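Local coordinates for hypoxanthine phosphoribosyltransferase (Leishmania donovani, PDB 7CMJ), which transfers the 5-phosphoribosyl group of phosphoribosylpyrophosphate onto hypoxanthine or guanine, making IMP or GMP in the purine salvage pathway, at residues A[59-64]-A[122-127]; A[85-90]-A[112-117]; A[118-123]-A[146-151]. All blocks are in the same frame, centred on the assembly; numbering follows the deposited sequence.

Interaction 1 of 3, residues A[59-64]-A[122-127]; sequences LYLLCV and LIVEDI. With BA (barium ion), chain D.
Val64 and Glu125 meet across two neighbouring parallel strands, the valine laying CG1 against Glu125 OE2 at 3.5 Å. The other carboxylate oxygen, Glu125 OE1, binds the barium ion at 2.4 Å, and Asp126 OD2 joins it at 2.5 Å; two waters are also bound to the metal. The bend of the glutamate chain at chi2 (-72°) brings its carboxylate back beside Val64. Behind the metal, the strands are laced by backbone bonds: Leu122 N to Tyr60 O, Leu62 N to Leu122 O and Val124 N to Leu62 O, each 2.8 Å, with a weak fourth from Val64 N to Val124 O. On one face of the sheet Leu61 CD2 packs against Val124 CG2 at 4.0 Å, and helix 69-81 covers them through Phe71, Thr72 and Ala76. On the other, Leu62 and Ile123 run side by side and Val64 CG2 touches Ile123 CG2 at 3.9 Å. A buried, apolar parallel pair thus holds two consecutive acidic residues beside the sheet, as in the phosphoribosylpyrophosphate motif of this family, and the cation probably offsets the repulsion between their carboxylates in a site that is likely to bind GMP.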
loop_
_atom_site.group_PDB
_atom_site.type_symbol
_atom_site.label_atom_id
_atom_site.label_comp_id
_atom_site.label_asym_id
_atom_site.label_seq_id
_atom_site.Cartn_x
_atom_site.Cartn_y
_atom_site.Cartn_z
ATOM N N LEU A 59 -9.540 14.906 17.943
ATOM C CA LEU A 59 -10.360 13.804 17.465
ATOM C C LEU A 59 -9.915 13.453 16.053
ATOM O O LEU A 59 -9.851 14.330 15.182
ATOM C CB LEU A 59 -11.839 14.188 17.500
ATOM C CG LEU A 59 -12.889 13.233 16.933
ATOM C CD1 LEU A 59 -12.959 11.897 17.696
ATOM C CD2 LEU A 59 -14.219 13.934 16.971
ATOM N N TYR A 60 -9.572 12.183 15.838
ATOM C CA TYR A 60 -9.076 11.732 14.545
ATOM C C TYR A 60 -10.232 11.246 13.679
ATOM O O TYR A 60 -11.005 10.380 14.091
ATOM C CB TYR A 60 -8.053 10.610 14.724
ATOM C CG TYR A 60 -6.657 11.088 15.030
ATOM C CD1 TYR A 60 -5.675 11.130 14.036
ATOM C CD2 TYR A 60 -6.305 11.483 16.318
ATOM C CE1 TYR A 60 -4.383 11.565 14.318
ATOM C CE2 TYR A 60 -5.017 11.917 16.603
ATOM C CZ TYR A 60 -4.065 11.956 15.599
ATOM O OH TYR A 60 -2.797 12.389 15.886
ATOM N N LEU A 61 -10.333 11.783 12.474
ATOM C CA LEU A 61 -11.355 11.353 11.529
ATOM C C LEU A 61 -10.770 10.298 10.606
ATOM O O LEU A 61 -9.841 10.576 9.840
ATOM C CB LEU A 61 -11.889 12.536 10.721
ATOM C CG LEU A 61 -12.713 13.521 11.556
ATOM C CD1 LEU A 61 -13.298 14.621 10.684
ATOM C CD2 LEU A 61 -13.808 12.784 12.349
ATOM N N LEU A 62 -11.307 9.095 10.678
ATOM C CA LEU A 62 -10.823 7.984 9.873
ATOM C C LEU A 62 -11.706 7.852 8.641
ATOM O O LEU A 62 -12.732 7.183 8.660
ATOM C CB LEU A 62 -10.824 6.712 10.692
ATOM C CG LEU A 62 -9.432 6.207 10.991
ATOM C CD1 LEU A 62 -9.656 4.789 11.287
ATOM C CD2 LEU A 62 -8.560 6.347 9.772
ATOM N N CYS A 63 -11.292 8.484 7.556
ATOM C CA CYS A 63 -12.046 8.449 6.311
ATOM C C CYS A 63 -11.806 7.117 5.605
ATOM O O CYS A 63 -10.711 6.861 5.086
ATOM C CB CYS A 63 -11.637 9.619 5.427
ATOM S SG CYS A 63 -12.513 9.650 3.877
ATOM N N VAL A 64 -12.829 6.269 5.577
ATOM C CA VAL A 64 -12.771 5.043 4.790
ATOM C C VAL A 64 -12.993 5.408 3.332
ATOM O O VAL A 64 -14.047 5.938 2.960
ATOM C CB VAL A 64 -13.819 4.031 5.266
ATOM C CG1 VAL A 64 -13.665 2.742 4.509
ATOM C CG2 VAL A 64 -13.719 3.813 6.786
ATOM N N LEU A 122 -12.647 8.468 15.312
ATOM C CA LEU A 122 -13.991 8.332 14.784
ATOM C C LEU A 122 -13.876 7.753 13.380
ATOM O O LEU A 122 -13.327 8.400 12.484
ATOM C CB LEU A 122 -14.696 9.680 14.783
ATOM C CG LEU A 122 -16.211 9.651 14.619
ATOM C CD1 LEU A 122 -16.809 8.819 15.734
ATOM C CD2 LEU A 122 -16.763 11.088 14.632
ATOM N N ILE A 123 -14.350 6.523 13.197
ATOM C CA ILE A 123 -14.393 5.914 11.870
ATOM C C ILE A 123 -15.521 6.578 11.090
ATOM O O ILE A 123 -16.676 6.577 11.532
ATOM C CB ILE A 123 -14.597 4.394 11.957
ATOM C CG1 ILE A 123 -13.414 3.730 12.653
ATOM C CG2 ILE A 123 -14.788 3.797 10.573
ATOM C CD1 ILE A 123 -13.570 2.232 12.822
ATOM N N VAL A 124 -15.190 7.157 9.936
ATOM C CA VAL A 124 -16.161 7.874 9.118
ATOM C C VAL A 124 -16.624 6.981 7.976
ATOM O O VAL A 124 -15.829 6.578 7.121
ATOM C CB VAL A 124 -15.594 9.189 8.582
ATOM C CG1 VAL A 124 -16.636 9.868 7.683
ATOM C CG2 VAL A 124 -15.190 10.080 9.740
ATOM N N GLU A 125 -17.920 6.702 7.947
ATOM C CA GLU A 125 -18.519 5.855 6.933
ATOM C C GLU A 125 -19.720 6.551 6.292
ATOM O O GLU A 125 -20.443 7.319 6.937
ATOM C CB GLU A 125 -18.943 4.491 7.532
ATOM C CG GLU A 125 -17.869 3.431 7.472
ATOM C CD GLU A 125 -17.645 2.937 6.056
ATOM O OE1 GLU A 125 -18.317 3.484 5.158
ATOM O OE2 GLU A 125 -16.814 2.020 5.841
ATOM N N ASP A 126 -19.926 6.255 5.006
ATOM C CA ASP A 126 -21.109 6.725 4.292
ATOM C C ASP A 126 -22.326 5.834 4.583
ATOM O O ASP A 126 -23.412 6.336 4.879
ATOM C CB ASP A 126 -20.800 6.788 2.788
ATOM C CG ASP A 126 -20.262 5.481 2.262
ATOM O OD1 ASP A 126 -19.967 5.357 1.050
ATOM O OD2 ASP A 126 -20.140 4.557 3.093
ATOM N N ILE A 127 -22.155 4.511 4.490
ATOM C CA ILE A 127 -23.173 3.510 4.785
ATOM C C ILE A 127 -22.477 2.315 5.418
ATOM O O ILE A 127 -21.324 2.014 5.094
ATOM C CB ILE A 127 -23.914 3.016 3.525
ATOM C CG1 ILE A 127 -24.561 4.160 2.786
ATOM C CG2 ILE A 127 -25.002 1.979 3.867
ATOM C CD1 ILE A 127 -24.754 3.813 1.368
HETATM BA BA BA D . -18.172 3.073 2.780
HETATM O O HOH W 1 -19.967 1.394 3.209
HETATM O O HOH W 2 -16.464 5.355 2.956
#

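Interaction 2 of 3, residues A[85-90]-A[112-117]; sequences PVKVEF and VRDSVE. With PO4 (phosphate ion), chain J.
The carboxylate of Glu89 is gripped by two consecutive backbone N-H groups of the loop 112-117: Arg113 N reaches OE2 at 2.8 Å and Asp114 N reaches OE1 at 3.0 Å, each donor standing well above the carboxylate plane. At right angles to this group, more or less, comes a second carboxylate, that of Asp114, its plane turned 77° from that of Glu89, with Asp114 OD2 3.0 Å from Glu89 OE1, an approach of two acceptors and not a hydrogen bond. The third flat group, the guanidinium of Arg113, is turned nearly perpendicular to the Glu89 carboxylate and meets at its edge a phosphate ion, probably from the crystallisation liquor. There NH1 and NH2 of Arg113 both donate to phosphate O2, the latter at 3.0 Å.

A bend at chi2 (-72°) folds the Glu89 chain so that its carboxylate faces the loop backbone, while its CB rests on Val112 CG1 at 3.5 Å. Lys87, further back on the same strand, sends NZ to a water at 2.9 Å, which in turn donates a weak bond to Asp114 OD2. Beyond Asp114, Ser115 OG accepts from Glu117 N at 3.2 Å, an ST turn.

Lys66 of the second subunit forms a salt bridge with Glu89 OE1 and gives its backbone N to the phosphate, and Glu188 of that subunit pairs with Arg113 NH1. The third subunit binds the loop as well, its Gly99 O being hydrogen-bonded to Ser115 OG. Two neighbouring carboxylates would repel, but the paired amides and the partner chain's lysine probably stabilise the charge of Glu89, and the water, weakly, that of Asp114. The strand-to-loop contact therefore doubles as part of the subunit interface, beside a lysine that is likely to bind GMP in the adjacent chain.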
loop_
_atom_site.group_PDB
_atom_site.type_symbol
_atom_site.label_atom_id
_atom_site.label_comp_id
_atom_site.label_asym_id
_atom_site.label_seq_id
_atom_site.Cartn_x
_atom_site.Cartn_y
_atom_site.Cartn_z
ATOM N N PRO A 85 -11.046 20.272 17.812
ATOM C CA PRO A 85 -9.805 20.075 17.048
ATOM C C PRO A 85 -9.800 18.710 16.375
ATOM O O PRO A 85 -10.112 17.692 17.001
ATOM C CB PRO A 85 -8.705 20.205 18.110
ATOM C CG PRO A 85 -9.406 19.999 19.435
ATOM C CD PRO A 85 -10.811 20.438 19.259
ATOM N N VAL A 86 -9.427 18.695 15.090
ATOM C CA VAL A 86 -9.462 17.498 14.246
ATOM C C VAL A 86 -8.089 17.182 13.641
ATOM O O VAL A 86 -7.245 18.063 13.454
ATOM C CB VAL A 86 -10.527 17.683 13.136
ATOM C CG1 VAL A 86 -10.359 16.693 12.004
ATOM C CG2 VAL A 86 -11.887 17.554 13.731
ATOM N N LYS A 87 -7.854 15.900 13.374
ATOM C CA LYS A 87 -6.902 15.454 12.362
ATOM C C LYS A 87 -7.608 14.434 11.476
ATOM O O LYS A 87 -8.624 13.845 11.867
ATOM C CB LYS A 87 -5.637 14.845 12.985
ATOM C CG LYS A 87 -4.862 15.850 13.794
ATOM C CD LYS A 87 -3.461 15.399 14.136
ATOM C CE LYS A 87 -2.679 16.515 14.794
ATOM N NZ LYS A 87 -1.627 15.972 15.691
ATOM N N VAL A 88 -7.087 14.233 10.267
ATOM C CA VAL A 88 -7.720 13.334 9.304
ATOM C C VAL A 88 -6.734 12.271 8.838
ATOM O O VAL A 88 -5.633 12.584 8.366
ATOM C CB VAL A 88 -8.281 14.089 8.089
ATOM C CG1 VAL A 88 -9.270 13.192 7.345
ATOM C CG2 VAL A 88 -8.925 15.399 8.511
ATOM N N GLU A 89 -7.157 11.022 8.912
ATOM C CA GLU A 89 -6.410 9.915 8.345
ATOM C C GLU A 89 -7.297 9.167 7.362
ATOM O O GLU A 89 -8.521 9.125 7.513
ATOM C CB GLU A 89 -5.911 8.982 9.441
ATOM C CG GLU A 89 -4.879 9.626 10.351
ATOM C CD GLU A 89 -3.533 9.827 9.662
ATOM O OE1 GLU A 89 -2.684 10.529 10.248
ATOM O OE2 GLU A 89 -3.322 9.296 8.539
ATOM N N PHE A 90 -6.676 8.596 6.339
ATOM C CA PHE A 90 -7.400 7.832 5.335
ATOM C C PHE A 90 -6.925 6.392 5.333
ATOM O O PHE A 90 -5.728 6.114 5.475
ATOM C CB PHE A 90 -7.219 8.431 3.956
ATOM C CG PHE A 90 -7.523 9.890 3.905
ATOM C CD1 PHE A 90 -8.748 10.342 3.417
ATOM C CD2 PHE A 90 -6.593 10.820 4.362
ATOM C CE1 PHE A 90 -9.032 11.678 3.381
ATOM C CE2 PHE A 90 -6.871 12.166 4.324
ATOM C CZ PHE A 90 -8.097 12.598 3.834
ATOM N N VAL A 112 -3.044 4.264 8.322
ATOM C CA VAL A 112 -2.947 5.654 8.768
ATOM C C VAL A 112 -1.484 6.113 8.794
ATOM O O VAL A 112 -0.562 5.322 9.034
ATOM C CB VAL A 112 -3.615 5.825 10.147
ATOM C CG1 VAL A 112 -5.106 5.622 10.029
ATOM C CG2 VAL A 112 -3.050 4.829 11.134
ATOM N N ARG A 113 -1.273 7.419 8.549
ATOM C CA ARG A 113 0.061 8.029 8.535
ATOM C C ARG A 113 0.566 8.372 9.936
ATOM O O ARG A 113 1.777 8.340 10.181
ATOM C CB ARG A 113 0.039 9.290 7.658
ATOM C CG ARG A 113 1.282 10.183 7.720
ATOM C CD ARG A 113 0.985 11.612 7.224
ATOM N NE ARG A 113 0.791 11.658 5.769
ATOM C CZ ARG A 113 0.509 12.754 5.060
ATOM N NH1 ARG A 113 0.380 13.932 5.662
ATOM N NH2 ARG A 113 0.357 12.664 3.738
ATOM N N ASP A 114 -0.326 8.731 10.849
ATOM C CA ASP A 114 0.032 8.982 12.236
ATOM C C ASP A 114 -0.338 7.776 13.084
ATOM O O ASP A 114 -1.384 7.156 12.874
ATOM C CB ASP A 114 -0.686 10.210 12.799
ATOM C CG ASP A 114 -0.290 11.506 12.114
ATOM O OD1 ASP A 114 0.867 11.626 11.653
ATOM O OD2 ASP A 114 -1.153 12.411 12.059
ATOM N N SER A 115 0.533 7.442 14.036
ATOM C CA SER A 115 0.143 6.562 15.122
ATOM C C SER A 115 -1.124 7.093 15.777
ATOM O O SER A 115 -1.308 8.305 15.919
ATOM C CB SER A 115 1.257 6.471 16.167
ATOM O OG SER A 115 0.767 5.953 17.402
ATOM N N VAL A 116 -2.000 6.186 16.181
ATOM C CA VAL A 116 -3.201 6.601 16.885
ATOM C C VAL A 116 -3.232 6.027 18.298
ATOM O O VAL A 116 -4.280 5.980 18.923
ATOM C CB VAL A 116 -4.469 6.236 16.086
ATOM C CG1 VAL A 116 -4.503 6.997 14.761
ATOM C CG2 VAL A 116 -4.558 4.729 15.843
ATOM N N GLU A 117 -2.082 5.591 18.806
ATOM C CA GLU A 117 -2.011 5.091 20.173
ATOM C C GLU A 117 -2.521 6.156 21.137
ATOM O O GLU A 117 -2.086 7.315 21.082
ATOM C CB GLU A 117 -0.578 4.685 20.529
ATOM C CG GLU A 117 -0.461 3.921 21.834
ATOM C CD GLU A 117 0.985 3.705 22.287
ATOM O OE1 GLU A 117 1.751 3.010 21.585
ATOM O OE2 GLU A 117 1.358 4.231 23.360
HETATM P P PO4 J . -0.015 16.579 2.708
HETATM O O1 PO4 J . 1.073 16.206 1.733
HETATM O O2 PO4 J . -0.825 15.365 3.044
HETATM O O3 PO4 J . -0.910 17.570 2.015
HETATM O O4 PO4 J . 0.562 17.181 3.974
HETATM O O HOH W 3 0.169 14.145 14.304
#

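Interaction 3 of 3, residues A[118-123]-A[146-151]; sequences NRHILI and PASLKT
His120 ND1 and Ser148 OG lie 2.9 Å apart in a hydrogen bond that either atom could donate, joining side chains on the same face of two adjacent parallel strands. The serine oxygen sits between its own backbone N and carbonyl carbon (chi1 86°), a position that brings it to the edge of the imidazole, near the ring plane. Beneath this pair runs the backbone ladder of the sheet. Ser148 N donates to Arg119 O at 3.2 Å, Ile121 N to Ser148 O at 3.0 Å, Lys150 N to Ile121 O at 2.9 Å and Ile123 N to Lys150 O at 2.8 Å, the strand 148-153 thus being paired through both its N-H and its C=O groups. Where the ladder begins, Ala147 places its CB over one face of the His120 ring, 4.0 Å from the centroid and 24° off the normal, a CH-pi contact that complements the serine at the ring edge.

Packing follows on both sides. On the face of His120, Leu122 CD1 leans on Lys150 CB. On the opposite face Ile121 crosses Pro146 at about a right angle, its CD1 meeting Pro146 CB at 3.5 Å, and Leu149 CD1 fits against CG1 of Ile123 at 3.8 Å. Helix 131-142 covers this second face, Met138 touching Ile123 and Leu149 while Met141 lies on Ile121. At the far end Thr151 turns its OG1 to Leu166 O, leaving CG2 to pack on Ile123.

The whole is the strand pair of a beta-alpha-beta crossover, with helix 131-142 as the connection. Its polar side-chain bond is confined to one face, at the start of the strands, whereas the face under the helix is mainly apolar, Thr151 apart; the backbone bonds follow the parallel register, and the His120-Ser148 bond probably reinforces it.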
loop_
_atom_site.group_PDB
_atom_site.type_symbol
_atom_site.label_atom_id
_atom_site.label_comp_id
_atom_site.label_asym_id
_atom_site.label_seq_id
_atom_site.Cartn_x
_atom_site.Cartn_y
_atom_site.Cartn_z
ATOM N N ASN A 118 -3.473 5.764 21.987
ATOM C CA ASN A 118 -4.038 6.642 23.008
ATOM C C ASN A 118 -4.622 7.928 22.414
ATOM O O ASN A 118 -4.449 9.024 22.953
ATOM C CB ASN A 118 -3.002 6.963 24.074
ATOM C CG ASN A 118 -3.641 7.412 25.352
ATOM O OD1 ASN A 118 -4.505 6.722 25.889
ATOM N ND2 ASN A 118 -3.232 8.575 25.852
ATOM N N ARG A 119 -5.323 7.789 21.293
ATOM C CA ARG A 119 -6.028 8.890 20.660
ATOM C C ARG A 119 -7.492 8.520 20.490
ATOM O O ARG A 119 -7.868 7.342 20.542
ATOM C CB ARG A 119 -5.431 9.234 19.298
ATOM C CG ARG A 119 -3.978 9.596 19.362
ATOM C CD ARG A 119 -3.899 11.046 19.740
ATOM N NE ARG A 119 -3.006 11.262 20.859
ATOM C CZ ARG A 119 -1.723 11.564 20.717
ATOM N NH1 ARG A 119 -1.201 11.681 19.500
ATOM N NH2 ARG A 119 -0.966 11.728 21.793
ATOM N N HIS A 120 -8.318 9.539 20.283
ATOM C CA HIS A 120 -9.740 9.328 20.071
ATOM C C HIS A 120 -10.020 9.302 18.576
ATOM O O HIS A 120 -9.778 10.286 17.867
ATOM C CB HIS A 120 -10.578 10.385 20.780
ATOM C CG HIS A 120 -10.290 10.508 22.246
ATOM N ND1 HIS A 120 -10.738 9.594 23.180
ATOM C CD2 HIS A 120 -9.631 11.463 22.946
ATOM C CE1 HIS A 120 -10.350 9.969 24.387
ATOM N NE2 HIS A 120 -9.679 11.103 24.274
ATOM N N ILE A 121 -10.545 8.180 18.103
ATOM C CA ILE A 121 -10.749 7.956 16.681
ATOM C C ILE A 121 -12.231 7.839 16.392
ATOM O O ILE A 121 -12.974 7.165 17.118
ATOM C CB ILE A 121 -10.038 6.685 16.192
ATOM C CG1 ILE A 121 -8.562 6.718 16.559
ATOM C CG2 ILE A 121 -10.276 6.504 14.687
ATOM C CD1 ILE A 121 -7.948 5.405 16.316
ATOM N N LEU A 122 -12.647 8.468 15.312
ATOM C CA LEU A 122 -13.991 8.332 14.784
ATOM C C LEU A 122 -13.876 7.753 13.380
ATOM O O LEU A 122 -13.327 8.400 12.484
ATOM C CB LEU A 122 -14.696 9.680 14.783
ATOM C CG LEU A 122 -16.211 9.651 14.619
ATOM C CD1 LEU A 122 -16.809 8.819 15.734
ATOM C CD2 LEU A 122 -16.763 11.088 14.632
ATOM N N ILE A 123 -14.350 6.523 13.197
ATOM C CA ILE A 123 -14.393 5.914 11.870
ATOM C C ILE A 123 -15.521 6.578 11.090
ATOM O O ILE A 123 -16.676 6.577 11.532
ATOM C CB ILE A 123 -14.597 4.394 11.957
ATOM C CG1 ILE A 123 -13.414 3.730 12.653
ATOM C CG2 ILE A 123 -14.788 3.797 10.573
ATOM C CD1 ILE A 123 -13.570 2.232 12.822
ATOM N N PRO A 146 -6.190 2.669 20.589
ATOM C CA PRO A 146 -6.637 4.062 20.719
ATOM C C PRO A 146 -7.251 4.325 22.087
ATOM O O PRO A 146 -7.678 3.412 22.801
ATOM C CB PRO A 146 -7.684 4.203 19.612
ATOM C CG PRO A 146 -8.273 2.850 19.505
ATOM C CD PRO A 146 -7.129 1.874 19.779
ATOM N N ALA A 147 -7.285 5.606 22.450
ATOM C CA ALA A 147 -7.910 5.991 23.711
ATOM C C ALA A 147 -9.415 5.755 23.664
ATOM O O ALA A 147 -10.008 5.288 24.650
ATOM C CB ALA A 147 -7.594 7.451 24.041
ATOM N N SER A 148 -10.042 6.059 22.525
ATOM C CA SER A 148 -11.452 5.774 22.289
ATOM C C SER A 148 -11.634 5.412 20.825
ATOM O O SER A 148 -10.873 5.857 19.954
ATOM C CB SER A 148 -12.353 6.972 22.633
ATOM O OG SER A 148 -12.481 7.887 21.531
ATOM N N LEU A 149 -12.672 4.624 20.545
ATOM C CA LEU A 149 -13.048 4.325 19.167
ATOM C C LEU A 149 -14.562 4.422 19.027
ATOM O O LEU A 149 -15.291 3.668 19.678
ATOM C CB LEU A 149 -12.548 2.940 18.751
ATOM C CG LEU A 149 -12.957 2.470 17.353
ATOM C CD1 LEU A 149 -12.418 3.430 16.283
ATOM C CD2 LEU A 149 -12.511 1.023 17.095
ATOM N N LYS A 150 -15.035 5.353 18.190
ATOM C CA LYS A 150 -16.452 5.479 17.850
ATOM C C LYS A 150 -16.606 5.535 16.333
ATOM O O LYS A 150 -15.636 5.740 15.595
ATOM C CB LYS A 150 -17.087 6.718 18.502
ATOM C CG LYS A 150 -17.088 6.715 20.028
ATOM C CD LYS A 150 -18.078 5.705 20.574
ATOM C CE LYS A 150 -17.768 5.313 22.020
ATOM N NZ LYS A 150 -18.193 6.341 23.020
ATOM N N THR A 151 -17.838 5.355 15.857
ATOM C CA THR A 151 -18.132 5.398 14.427
ATOM C C THR A 151 -19.223 6.426 14.119
ATOM O O THR A 151 -20.162 6.614 14.907
ATOM C CB THR A 151 -18.585 4.028 13.896
ATOM O OG1 THR A 151 -19.874 3.707 14.446
ATOM C CG2 THR A 151 -17.584 2.936 14.264
#

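The three contacts lie about 10 Å apart, centre to centre, and read across one mixed sheet in the order 86-94, 59-64, 120-125, 148-153. Interactions 1 and 3 use opposite edges of strand 120-125 and share Leu122 and Ile123. Along the chain, interaction 2 is nested within the loop closed by interaction 1, and interaction 3 comes after interaction 2, beginning on the strand where interaction 1 ends. Strand 86-94 is bonded directly to strand 59-64, while Val112 and Val116 pack on Leu62 and Ile121, tying the loop to the core. The principle is a division of labour: central parallel strands lead to the metal-binding acids, while strand 86-94 and loop 112-117 meet neighbouring subunits.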